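Local structure of kallikrein-10 (Homo sapiens, 5LPE) at residues A[26-34]-A[186-197]; A[122-132]-A[144-155]. The protein is a secreted, zymogen-like serine protease of the kallikrein family that is inhibited by zinc and has a tumour-suppressor role in breast and prostate cancer. All coordinates share one frame; numbering follows the deposited sequence.

Interaction 1: A[26-34]-A[186-197]; sequences SFHCAGVLV and DSGGPLVCDETL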
loop_
_atom_site.group_PDB
_atom_site.type_symbol
_atom_site.label_atom_id
_atom_site.label_comp_id
_atom_site.label_asym_id
_atom_site.label_seq_id
_atom_site.Cartn_x
_atom_site.Cartn_y
_atom_site.Cartn_z
ATOM N N SER A 26 12.169 -14.788 -0.006
ATOM C CA SER A 26 11.638 -14.226 -1.237
ATOM C C SER A 26 10.769 -13.000 -0.972
ATOM O O SER A 26 10.059 -12.929 0.033
ATOM C CB SER A 26 10.816 -15.274 -1.974
ATOM O OG SER A 26 10.043 -14.669 -2.982
ATOM N N PHE A 27 10.823 -12.040 -1.897
ATOM C CA PHE A 27 9.953 -10.877 -1.815
ATOM C C PHE A 27 8.505 -11.271 -2.052
ATOM O O PHE A 27 8.203 -12.120 -2.891
ATOM C CB PHE A 27 10.359 -9.836 -2.837
ATOM C CG PHE A 27 9.617 -8.546 -2.703
ATOM C CD1 PHE A 27 10.037 -7.587 -1.789
ATOM C CD2 PHE A 27 8.498 -8.283 -3.486
ATOM C CE1 PHE A 27 9.362 -6.391 -1.662
ATOM C CE2 PHE A 27 7.814 -7.082 -3.364
ATOM C CZ PHE A 27 8.247 -6.134 -2.458
ATOM N N HIS A 28 7.600 -10.632 -1.325
ATOM C CA HIS A 28 6.192 -10.967 -1.476
ATOM C C HIS A 28 5.361 -9.719 -1.740
ATOM O O HIS A 28 4.756 -9.581 -2.805
ATOM C CB HIS A 28 5.678 -11.700 -0.234
ATOM C CG HIS A 28 4.527 -12.616 -0.508
ATOM N ND1 HIS A 28 4.662 -13.793 -1.215
ATOM C CD2 HIS A 28 3.220 -12.535 -0.166
ATOM C CE1 HIS A 28 3.491 -14.400 -1.288
ATOM N NE2 HIS A 28 2.599 -13.657 -0.660
ATOM N N CYS A 29 5.314 -8.805 -0.781
ATOM C CA CYS A 29 4.464 -7.642 -0.907
ATOM C C CYS A 29 5.127 -6.443 -0.264
ATOM O O CYS A 29 6.066 -6.563 0.521
ATOM C CB CYS A 29 3.100 -7.871 -0.257
ATOM S SG CYS A 29 2.007 -8.833 -1.293
ATOM N N ALA A 30 4.606 -5.274 -0.596
ATOM C CA ALA A 30 4.913 -4.093 0.182
ATOM C C ALA A 30 3.814 -3.891 1.213
ATOM O O ALA A 30 2.804 -4.598 1.229
ATOM C CB ALA A 30 5.069 -2.875 -0.728
ATOM N N GLY A 31 4.020 -2.904 2.073
ATOM C CA GLY A 31 3.121 -2.647 3.188
ATOM C C GLY A 31 3.473 -1.310 3.794
ATOM O O GLY A 31 4.490 -0.697 3.458
ATOM N N VAL A 32 2.618 -0.847 4.687
ATOM C CA VAL A 32 2.872 0.429 5.333
ATOM C C VAL A 32 2.941 0.235 6.833
ATOM O O VAL A 32 2.207 -0.565 7.412
ATOM C CB VAL A 32 1.795 1.468 4.991
ATOM C CG1 VAL A 32 2.396 2.858 5.058
ATOM C CG2 VAL A 32 1.258 1.189 3.657
ATOM N N LEU A 33 3.771 1.040 7.468
ATOM C CA LEU A 33 3.851 1.060 8.918
ATOM C C LEU A 33 2.803 2.053 9.395
ATOM O O LEU A 33 2.934 3.261 9.184
ATOM C CB LEU A 33 5.245 1.474 9.373
ATOM C CG LEU A 33 5.534 1.247 10.848
ATOM C CD1 LEU A 33 5.713 -0.241 11.064
ATOM C CD2 LEU A 33 6.771 2.008 11.261
ATOM N N VAL A 34 1.735 1.538 9.984
ATOM C CA VAL A 34 0.681 2.380 10.513
ATOM C C VAL A 34 0.771 2.524 12.022
ATOM O O VAL A 34 -0.004 3.298 12.613
ATOM C CB VAL A 34 -0.686 1.808 10.076
ATOM C CG1 VAL A 34 -0.763 1.811 8.563
ATOM C CG2 VAL A 34 -0.849 0.365 10.564
ATOM N N ASP A 186 4.640 -2.102 -6.238
ATOM C CA ASP A 186 4.801 -3.418 -5.756
ATOM C C ASP A 186 3.455 -4.087 -5.581
ATOM O O ASP A 186 2.786 -4.323 -6.537
ATOM C CB ASP A 186 5.627 -3.356 -4.502
ATOM C CG ASP A 186 6.951 -2.642 -4.713
ATOM O OD1 ASP A 186 7.785 -3.113 -5.458
ATOM O OD2 ASP A 186 7.197 -1.601 -4.138
ATOM N N SER A 187 3.036 -4.421 -4.389
ATOM C CA SER A 187 1.748 -5.072 -4.171
ATOM C C SER A 187 1.652 -4.869 -2.713
ATOM O O SER A 187 2.531 -5.244 -2.016
ATOM C CB SER A 187 1.818 -6.546 -4.539
ATOM O OG SER A 187 0.617 -7.231 -4.307
ATOM N N GLY A 188 0.621 -4.218 -2.254
ATOM C CA GLY A 188 0.483 -3.903 -0.864
ATOM C C GLY A 188 1.008 -2.523 -0.585
ATOM O O GLY A 188 0.827 -2.028 0.457
ATOM N N GLY A 189 1.661 -1.934 -1.567
ATOM C CA GLY A 189 2.250 -0.628 -1.490
ATOM C C GLY A 189 1.291 0.466 -1.189
ATOM O O GLY A 189 0.153 0.353 -1.512
ATOM N N PRO A 190 1.767 1.527 -0.544
ATOM C CA PRO A 190 0.859 2.634 -0.195
ATOM C C PRO A 190 0.625 3.642 -1.316
ATOM O O PRO A 190 1.494 3.924 -2.134
ATOM C CB PRO A 190 1.573 3.306 0.986
ATOM C CG PRO A 190 3.023 2.962 0.830
ATOM C CD PRO A 190 3.114 1.679 0.059
ATOM N N LEU A 191 -0.561 4.231 -1.306
ATOM C CA LEU A 191 -0.840 5.474 -2.024
ATOM C C LEU A 191 -0.947 6.584 -0.980
ATOM O O LEU A 191 -1.842 6.564 -0.128
ATOM C CB LEU A 191 -2.117 5.367 -2.858
ATOM C CG LEU A 191 -2.553 6.599 -3.664
ATOM C CD1 LEU A 191 -3.098 6.213 -4.997
ATOM C CD2 LEU A 191 -3.625 7.322 -2.923
ATOM N N VAL A 192 -0.033 7.540 -1.036
ATOM C CA VAL A 192 0.008 8.651 -0.096
ATOM C C VAL A 192 -0.564 9.893 -0.778
ATOM O O VAL A 192 -0.250 10.162 -1.941
ATOM C CB VAL A 192 1.449 8.886 0.399
ATOM C CG1 VAL A 192 1.505 9.953 1.488
ATOM C CG2 VAL A 192 2.075 7.567 0.888
ATOM N N CYS A 193 -1.425 10.635 -0.069
ATOM C CA CYS A 193 -1.895 11.952 -0.503
ATOM C C CYS A 193 -1.704 12.938 0.637
ATOM O O CYS A 193 -2.318 12.784 1.695
ATOM C CB CYS A 193 -3.369 11.944 -0.910
ATOM S SG CYS A 193 -3.910 10.591 -1.946
ATOM N N ASP A 194 -0.898 13.971 0.404
ATOM C CA ASP A 194 -0.578 14.974 1.427
ATOM C C ASP A 194 -0.099 14.307 2.722
ATOM O O ASP A 194 -0.555 14.629 3.829
ATOM C CB ASP A 194 -1.776 15.898 1.686
ATOM C CG ASP A 194 -1.359 17.358 1.896
ATOM O OD1 ASP A 194 -0.173 17.572 2.231
ATOM O OD2 ASP A 194 -2.207 18.283 1.758
ATOM N N GLU A 195 0.864 13.384 2.573
ATOM C CA GLU A 195 1.447 12.651 3.708
ATOM C C GLU A 195 0.386 11.984 4.589
ATOM O O GLU A 195 0.519 11.905 5.816
ATOM C CB GLU A 195 2.361 13.560 4.525
ATOM C CG GLU A 195 3.709 13.789 3.850
ATOM C CD GLU A 195 4.823 13.357 4.743
ATOM O OE1 GLU A 195 5.994 13.646 4.433
ATOM O OE2 GLU A 195 4.520 12.717 5.770
ATOM N N THR A 196 -0.675 11.523 3.933
ATOM C CA THR A 196 -1.687 10.616 4.459
ATOM C C THR A 196 -1.718 9.347 3.603
ATOM O O THR A 196 -1.326 9.352 2.434
ATOM C CB THR A 196 -3.090 11.275 4.468
ATOM O OG1 THR A 196 -3.077 12.410 3.600
ATOM C CG2 THR A 196 -3.524 11.728 5.865
ATOM N N LEU A 197 -2.216 8.263 4.200
ATOM C CA LEU A 197 -2.358 6.979 3.533
ATOM C C LEU A 197 -3.798 6.887 3.061
ATOM O O LEU A 197 -4.704 6.703 3.871
ATOM C CB LEU A 197 -2.054 5.845 4.503
ATOM C CG LEU A 197 -2.223 4.421 4.012
ATOM C CD1 LEU A 197 -0.983 4.003 3.230
ATOM C CD2 LEU A 197 -2.427 3.580 5.223
#
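F27 brings ring atom CZ obliquely to within 4.3 Å of D186 OD1, where the strand 26-33 first meets the loop that carries S187. The ring thus lies beside a carboxylate whose hydrogen bonds go to T134 OG1 and to the backbone N of W132. H28 and C29 form a classic beta bulge against L21. C29, disulfide-bonded to C45, lays SG 3.7 Å from S187 OG, whose hydroxyl is hydrogen-bonded to H44. At A30 the backbones join: A30 N donates to S187 O over 2.5 Å, the N lying nearly along the C=O axis (162°). The methyl A30 CB rests on D186 CB at 3.8 Å and also touches the backbone N of G189. On its carbonyl side, A30 O takes a CA-H...O contact from G188, which has no side chain to keep its CA away. V32 opens the apolar half. With CG1 anti to the backbone N (chi1 -152°), the other branch, CG2, swings over the proline ring, 3.4 Å from P190 CB, and also touches L197 CD1 at 3.6 Å. Replacing V32 with alanine removes both branches and would probably leave a gap between P190 and L197, with the L197 CD1 branch less firmly held. V34 ends the walk, meeting L197 CD2 through CG1. The A30 end seats the DSGGP loop of an S1 protease, its serine assigned to the charge relay by similarity, while V32 and V34 pack on P190 and L197 of the second barrel, so that the contact forms part of the interface between the two beta-barrels. In active relatives, the aspartate before this serine pairs with the freed N-terminus; the partners T134 and W132 are consistent with a zymogen-like state.

Interaction 2: A[122-132]-A[144-155]; sequences QPGDQCQVAGW and KGLTCSSITILS
A long-looped antiparallel beta hairpin of the second barrel of the trypsin fold is built here from strands 126-131 and 147-153, the axes of these segments running at 138°, N to C. Paired backbone bonds tie C127 to I151 and V129 to S149; C127 N reaches I151 O over 2.7 Å and is almost straight (177°). Ahead of strand 126-131, the type II turn Q122-D125 continues the pairing: G124 N donates to I153 O, and I153 N returns a bond to D125 O. Side chains of C127, V129 and I151 point to the face packed on L191. There the V129 and I151 side chains cross at about a right angle, CG2 of V129 meeting CD1 of I151 at 3.6 Å. I153 sits alongside the disulfide that joins C127 to C193, its CG1 3.6 Å from C127 SG. The other face carries Q128, A130 and C148. The Q128 chain bends at chi2 and brings OE1 against CB of C148, whose SG is bonded to C10 and also lies 4.0 Å from A130 CB. At the loop end, the W132 indole is sandwiched. L146 CD2 stands almost squarely over the five-membered ring, a CH-pi contact 3.5 Å from its centroid. K144 crosses the opposite face obliquely with CD at 3.5 Å from the same centroid, and G145 N lies at the ring edge, in its plane. Bent at chi2 and chi4, the K144 chain folds NZ back over that ring, giving a cation-pi contact of 4.6 Å, although this lysine is poorly ordered. The hairpin is thus held by a regular backbone ladder and a largely apolar cluster of C127, V129, I151 and I153 against L191, whereas the indole gathers the loop ends through dispersion, with probably a modest electrostatic share from the ammonium.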
loop_
_atom_site.group_PDB
_atom_site.type_symbol
_atom_site.label_atom_id
_atom_site.label_comp_id
_atom_site.label_asym_id
_atom_site.label_seq_id
_atom_site.Cartn_x
_atom_site.Cartn_y
_atom_site.Cartn_z
ATOM N N GLN A 122 -10.354 13.128 -2.619
ATOM C CA GLN A 122 -11.318 13.294 -3.691
ATOM C C GLN A 122 -10.674 13.106 -5.061
ATOM O O GLN A 122 -9.466 13.310 -5.223
ATOM C CB GLN A 122 -11.969 14.666 -3.606
ATOM C CG GLN A 122 -12.598 14.938 -2.247
ATOM C CD GLN A 122 -13.703 13.955 -1.881
ATOM O OE1 GLN A 122 -14.447 13.479 -2.742
ATOM N NE2 GLN A 122 -13.821 13.655 -0.587
ATOM N N PRO A 123 -11.468 12.722 -6.058
ATOM C CA PRO A 123 -10.973 12.731 -7.436
ATOM C C PRO A 123 -10.364 14.077 -7.793
ATOM O O PRO A 123 -10.896 15.133 -7.456
ATOM C CB PRO A 123 -12.226 12.436 -8.263
ATOM C CG PRO A 123 -13.100 11.649 -7.353
ATOM C CD PRO A 123 -12.836 12.177 -5.959
ATOM N N GLY A 124 -9.222 14.029 -8.458
ATOM C CA GLY A 124 -8.484 15.211 -8.830
ATOM C C GLY A 124 -7.306 15.523 -7.938
ATOM O O GLY A 124 -6.479 16.366 -8.311
ATOM N N ASP A 125 -7.193 14.859 -6.787
ATOM C CA ASP A 125 -6.100 15.130 -5.870
ATOM C C ASP A 125 -4.821 14.547 -6.436
ATOM O O ASP A 125 -4.840 13.496 -7.079
ATOM C CB ASP A 125 -6.374 14.524 -4.491
ATOM C CG ASP A 125 -7.532 15.173 -3.780
ATOM O OD1 ASP A 125 -8.289 15.927 -4.419
ATOM O OD2 ASP A 125 -7.696 14.920 -2.570
ATOM N N GLN A 126 -3.719 15.202 -6.144
ATOM C CA GLN A 126 -2.437 14.714 -6.553
ATOM C C GLN A 126 -1.823 13.901 -5.398
ATOM O O GLN A 126 -1.601 14.382 -4.348
ATOM C CB GLN A 126 -1.579 15.853 -7.054
ATOM C CG GLN A 126 -1.847 16.162 -8.510
ATOM C CD GLN A 126 -0.606 16.537 -9.274
ATOM O OE1 GLN A 126 -0.097 15.790 -10.090
ATOM N NE2 GLN A 126 -0.115 17.688 -9.006
ATOM N N CYS A 127 -1.584 12.635 -5.620
ATOM C CA CYS A 127 -1.089 11.718 -4.614
ATOM C C CYS A 127 0.233 11.142 -5.107
ATOM O O CYS A 127 0.735 11.518 -6.162
ATOM C CB CYS A 127 -2.135 10.632 -4.335
ATOM S SG CYS A 127 -3.761 11.290 -3.832
ATOM N N GLN A 128 0.802 10.244 -4.330
ATOM C CA GLN A 128 2.080 9.652 -4.635
ATOM C C GLN A 128 2.168 8.190 -4.295
ATOM O O GLN A 128 1.603 7.753 -3.362
ATOM C CB GLN A 128 3.156 10.356 -3.831
ATOM C CG GLN A 128 3.976 11.375 -4.569
ATOM C CD GLN A 128 5.454 11.344 -4.244
ATOM O OE1 GLN A 128 6.281 11.376 -5.137
ATOM N NE2 GLN A 128 5.789 11.342 -2.980
ATOM N N VAL A 129 2.908 7.459 -5.093
ATOM C CA VAL A 129 3.176 6.043 -4.892
ATOM C C VAL A 129 4.668 5.804 -5.060
ATOM O O VAL A 129 5.247 6.179 -6.084
ATOM C CB VAL A 129 2.376 5.164 -5.865
ATOM C CG1 VAL A 129 0.973 4.998 -5.359
ATOM C CG2 VAL A 129 2.388 5.812 -7.261
ATOM N N ALA A 130 5.278 5.168 -4.060
ATOM C CA ALA A 130 6.691 4.833 -4.062
ATOM C C ALA A 130 6.843 3.330 -4.242
ATOM O O ALA A 130 6.111 2.549 -3.636
ATOM C CB ALA A 130 7.345 5.290 -2.764
ATOM N N GLY A 131 7.791 2.917 -5.061
ATOM C CA GLY A 131 7.942 1.498 -5.330
ATOM C C GLY A 131 9.362 1.126 -5.679
ATOM O O GLY A 131 10.131 1.940 -6.201
ATOM N N TRP A 132 9.702 -0.131 -5.395
ATOM C CA TRP A 132 11.048 -0.642 -5.612
ATOM C C TRP A 132 11.278 -1.190 -7.013
ATOM O O TRP A 132 12.434 -1.331 -7.425
ATOM C CB TRP A 132 11.350 -1.752 -4.607
ATOM C CG TRP A 132 11.731 -1.289 -3.238
ATOM C CD1 TRP A 132 12.867 -0.634 -2.887
ATOM C CD2 TRP A 132 10.999 -1.504 -2.026
ATOM N NE1 TRP A 132 12.886 -0.407 -1.532
ATOM C CE2 TRP A 132 11.750 -0.934 -0.980
ATOM C CE3 TRP A 132 9.776 -2.111 -1.726
ATOM C CZ2 TRP A 132 11.321 -0.951 0.342
ATOM C CZ3 TRP A 132 9.349 -2.124 -0.414
ATOM C CH2 TRP A 132 10.122 -1.549 0.608
ATOM N N LYS A 144 17.112 -2.862 -5.819
ATOM C CA LYS A 144 16.161 -2.146 -4.974
ATOM C C LYS A 144 16.102 -0.663 -5.329
ATOM O O LYS A 144 16.123 -0.299 -6.511
ATOM C CB LYS A 144 16.509 -2.327 -3.490
ATOM C CG LYS A 144 15.919 -3.581 -2.847
ATOM C CD LYS A 144 14.654 -3.261 -2.053
ATOM C CE LYS A 144 13.911 -4.516 -1.626
ATOM N NZ LYS A 144 13.481 -5.284 -2.831
ATOM N N GLY A 145 15.982 0.191 -4.310
ATOM C CA GLY A 145 15.911 1.633 -4.476
ATOM C C GLY A 145 14.510 2.063 -4.868
ATOM O O GLY A 145 13.894 1.431 -5.735
ATOM N N LEU A 146 14.040 3.188 -4.342
ATOM C CA LEU A 146 12.638 3.562 -4.463
ATOM C C LEU A 146 12.475 4.654 -5.499
ATOM O O LEU A 146 13.268 5.599 -5.557
ATOM C CB LEU A 146 12.061 4.055 -3.136
ATOM C CG LEU A 146 11.620 3.026 -2.094
ATOM C CD1 LEU A 146 11.157 3.698 -0.799
ATOM C CD2 LEU A 146 10.531 2.147 -2.663
ATOM N N THR A 147 11.423 4.538 -6.286
ATOM C CA THR A 147 11.065 5.563 -7.245
ATOM C C THR A 147 9.694 6.112 -6.878
ATOM O O THR A 147 8.799 5.360 -6.482
ATOM C CB THR A 147 11.090 4.992 -8.676
ATOM O OG1 THR A 147 10.415 3.729 -8.699
ATOM C CG2 THR A 147 12.531 4.789 -9.135
ATOM N N CYS A 148 9.537 7.423 -6.987
ATOM C CA CYS A 148 8.280 8.076 -6.660
ATOM C C CYS A 148 7.613 8.536 -7.945
ATOM O O CYS A 148 8.275 9.101 -8.823
ATOM C CB CYS A 148 8.503 9.263 -5.727
ATOM S SG CYS A 148 8.706 8.915 -3.941
ATOM N N SER A 149 6.309 8.282 -8.052
ATOM C CA SER A 149 5.491 8.675 -9.192
ATOM C C SER A 149 4.242 9.347 -8.647
ATOM O O SER A 149 3.620 8.840 -7.705
ATOM C CB SER A 149 5.092 7.480 -10.062
ATOM O OG SER A 149 6.140 6.536 -10.186
ATOM N N SER A 150 3.896 10.494 -9.218
ATOM C CA SER A 150 2.687 11.188 -8.820
ATOM C C SER A 150 1.488 10.562 -9.508
ATOM O O SER A 150 1.586 9.971 -10.584
ATOM C CB SER A 150 2.787 12.686 -9.128
ATOM O OG SER A 150 3.188 12.876 -10.467
ATOM N N ILE A 151 0.349 10.651 -8.850
ATOM C CA ILE A 151 -0.826 9.910 -9.281
ATOM C C ILE A 151 -2.025 10.799 -9.051
ATOM O O ILE A 151 -2.055 11.586 -8.101
ATOM C CB ILE A 151 -0.933 8.542 -8.536
ATOM C CG1 ILE A 151 -1.117 7.394 -9.525
ATOM C CG2 ILE A 151 -2.061 8.565 -7.552
ATOM C CD1 ILE A 151 -0.747 6.026 -8.984
ATOM N N THR A 152 -3.018 10.636 -9.911
ATOM C CA THR A 152 -4.225 11.448 -9.891
ATOM C C THR A 152 -5.409 10.582 -9.520
ATOM O O THR A 152 -5.698 9.608 -10.209
ATOM C CB THR A 152 -4.467 12.121 -11.249
ATOM O OG1 THR A 152 -3.315 12.912 -11.600
ATOM C CG2 THR A 152 -5.708 12.990 -11.206
ATOM N N ILE A 153 -6.085 10.925 -8.431
ATOM C CA ILE A 153 -7.279 10.169 -8.083
ATOM C C ILE A 153 -8.297 10.367 -9.196
ATOM O O ILE A 153 -8.609 11.498 -9.580
ATOM C CB ILE A 153 -7.848 10.604 -6.724
ATOM C CG1 ILE A 153 -6.810 10.494 -5.605
ATOM C CG2 ILE A 153 -9.093 9.783 -6.399
ATOM C CD1 ILE A 153 -6.380 9.099 -5.302
ATOM N N LEU A 154 -8.785 9.274 -9.742
ATOM C CA LEU A 154 -9.862 9.310 -10.707
ATOM C C LEU A 154 -11.170 9.063 -9.980
ATOM O O LEU A 154 -11.204 8.764 -8.785
ATOM C CB LEU A 154 -9.643 8.274 -11.806
ATOM C CG LEU A 154 -8.305 8.363 -12.535
ATOM C CD1 LEU A 154 -8.267 7.328 -13.651
ATOM C CD2 LEU A 154 -8.080 9.778 -13.068
ATOM N N SER A 155 -12.232 9.078 -10.713
ATOM C CA SER A 155 -13.425 8.939 -9.920
ATOM C C SER A 155 -14.007 7.546 -10.096
ATOM O O SER A 155 -13.773 6.903 -11.125
ATOM C CB SER A 155 -14.455 9.981 -10.349
ATOM O OG SER A 155 -14.401 10.136 -11.749
#

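How the interactions relate
Interaction 1 lies close to the centre of the chain and is buried; the centre of interaction 2 lies about 11 Å from the centre of the chain, and that contact is only partly buried. The first joins different barrels, with a single backbone hydrogen bond and otherwise close side-chain and glycine contacts; the second lies within one barrel and relies on a repeated backbone ladder, with an aromatic sandwich at its loop end. They share a sheet, since strands 190-193 and 126-131 are neighbours: the C193-C127 disulfide links them, and V192 O probably accepts a hydrogen bond from Q128 N. D186 connects them too, its OD2 packing on G131 CA next to the W132 backbone.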